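Local coordinates for protein C-C motif chemokine 1 (Homo sapiens, PDB 4OIJ) that attracts monocytes but not neutrophils as a secreted CC chemokine that binds the receptor CCR8, at residues A[18-21]-A[22-26]. Numbering follows the deposited sequence.
Sequences QEIP and LRAIL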
loop_
_atom_site.group_PDB
_atom_site.type_symbol
_atom_site.label_atom_id
_atom_site.label_comp_id
_atom_site.label_asym_id
_atom_site.label_seq_id
_atom_site.Cartn_x
_atom_site.Cartn_y
_atom_site.Cartn_z
ATOM N N GLN A 18 6.141 -20.614 1.337
ATOM C CA GLN A 18 5.180 -21.666 1.655
ATOM C C GLN A 18 3.800 -21.376 1.044
ATOM O O GLN A 18 3.410 -20.217 0.938
ATOM C CB GLN A 18 5.072 -21.850 3.184
ATOM C CG GLN A 18 4.548 -23.218 3.605
ATOM C CD GLN A 18 4.338 -23.315 5.099
ATOM O OE1 GLN A 18 5.112 -23.956 5.815
ATOM N NE2 GLN A 18 3.261 -22.721 5.602
ATOM N N GLU A 19 3.059 -22.445 0.686
ATOM C CA GLU A 19 1.719 -22.332 0.150
ATOM C C GLU A 19 0.806 -21.819 1.248
ATOM O O GLU A 19 0.872 -22.297 2.390
ATOM C CB GLU A 19 1.175 -23.691 -0.336
ATOM C CG GLU A 19 0.137 -23.505 -1.425
ATOM C CD GLU A 19 -1.168 -24.272 -1.401
ATOM O OE1 GLU A 19 -1.636 -24.641 -2.502
ATOM O OE2 GLU A 19 -1.775 -24.411 -0.314
ATOM N N ILE A 20 -0.006 -20.806 0.908
ATOM C CA ILE A 20 -1.003 -20.267 1.828
ATOM C C ILE A 20 -2.325 -20.983 1.552
ATOM O O ILE A 20 -2.777 -20.976 0.401
ATOM C CB ILE A 20 -1.150 -18.734 1.674
ATOM C CG1 ILE A 20 0.161 -18.023 2.095
ATOM C CG2 ILE A 20 -2.370 -18.207 2.454
ATOM C CD1 ILE A 20 0.308 -16.735 1.537
ATOM N N PRO A 21 -2.983 -21.563 2.586
ATOM C CA PRO A 21 -4.278 -22.207 2.352
ATOM C C PRO A 21 -5.301 -21.246 1.752
ATOM O O PRO A 21 -5.472 -20.126 2.246
ATOM C CB PRO A 21 -4.677 -22.713 3.747
ATOM C CG PRO A 21 -3.389 -22.876 4.476
ATOM C CD PRO A 21 -2.583 -21.692 4.001
ATOM N N LEU A 22 -5.940 -21.677 0.646
ATOM C CA LEU A 22 -6.974 -20.916 -0.055
ATOM C C LEU A 22 -8.057 -20.387 0.903
ATOM O O LEU A 22 -8.402 -19.209 0.815
ATOM C CB LEU A 22 -7.602 -21.730 -1.197
ATOM C CG LEU A 22 -8.647 -21.001 -2.040
ATOM C CD1 LEU A 22 -8.009 -19.862 -2.876
ATOM C CD2 LEU A 22 -9.395 -21.971 -2.909
ATOM N N ARG A 23 -8.505 -21.219 1.866
ATOM C CA ARG A 23 -9.520 -20.855 2.886
ATOM C C ARG A 23 -9.072 -19.678 3.785
ATOM O O ARG A 23 -9.908 -19.002 4.359
ATOM C CB ARG A 23 -9.928 -22.089 3.732
ATOM C CG ARG A 23 -8.772 -22.709 4.545
ATOM C CD ARG A 23 -9.035 -24.120 5.084
ATOM N NE ARG A 23 -7.942 -25.042 4.733
ATOM C CZ ARG A 23 -6.771 -25.120 5.369
ATOM N NH1 ARG A 23 -6.524 -24.345 6.421
ATOM N NH2 ARG A 23 -5.825 -25.948 4.938
ATOM N N ALA A 24 -7.753 -19.437 3.886
ATOM C CA ALA A 24 -7.166 -18.358 4.687
ATOM C C ALA A 24 -7.245 -16.985 4.014
ATOM O O ALA A 24 -7.043 -15.972 4.690
ATOM C CB ALA A 24 -5.708 -18.685 4.998
ATOM N N ILE A 25 -7.501 -16.952 2.685
ATOM C CA ILE A 25 -7.499 -15.733 1.852
ATOM C C ILE A 25 -8.910 -15.225 1.604
ATOM O O ILE A 25 -9.788 -16.011 1.257
ATOM C CB ILE A 25 -6.761 -15.989 0.497
ATOM C CG1 ILE A 25 -5.377 -16.671 0.687
ATOM C CG2 ILE A 25 -6.633 -14.706 -0.327
ATOM C CD1 ILE A 25 -4.826 -17.457 -0.546
ATOM N N LEU A 26 -9.092 -13.890 1.681
ATOM C CA LEU A 26 -10.369 -13.235 1.415
ATOM C C LEU A 26 -10.500 -12.894 -0.059
ATOM O O LEU A 26 -11.530 -13.173 -0.660
ATOM C CB LEU A 26 -10.478 -11.930 2.220
ATOM C CG LEU A 26 -10.711 -12.019 3.717
ATOM C CD1 LEU A 26 -10.518 -10.665 4.345
ATOM C CD2 LEU A 26 -12.125 -12.506 4.033
#
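P21 and A24 close the first of two overlapping 3-10 turns: A24 N donates to P21 O at 2.9 Å, with an N-H...O angle of 145°, and L22 O accepts I25 N in the second. On the outer side of this turn R23 folds back over the proline. Its CG is held between the backbone N and the carbonyl carbon (chi1 62°) and the chain bends again at chi3, which sets one face of the guanidinium over CB of P21, with P21 CG near NH1 and NH2. P21 CB lies 3.6 Å from R23 CZ, toward the rim of the group, a contact of van der Waals kind. This is the short 3-10 turn that, in the chemokine fold, links the N-loop to the first strand of the three-stranded antiparallel sheet, here 25-30, and it exemplifies how such a turn can redirect a chain into an edge strand. Toward the protein interior, I20 and I25 cross at about a right angle; I20 CG2, anti to the backbone N, meets I25 CG1 at 3.8 Å. L44 of strand 39-44 touches both isoleucines, while I20 O accepts a hydrogen bond from H62 NE2 and so ties the chain just before the turn to helix 57-64. A24 CB packs 4.2 Å from I20 CG2 and also approaches P21 CB, and M4 of the second subunit rests against I20, P21 and A24.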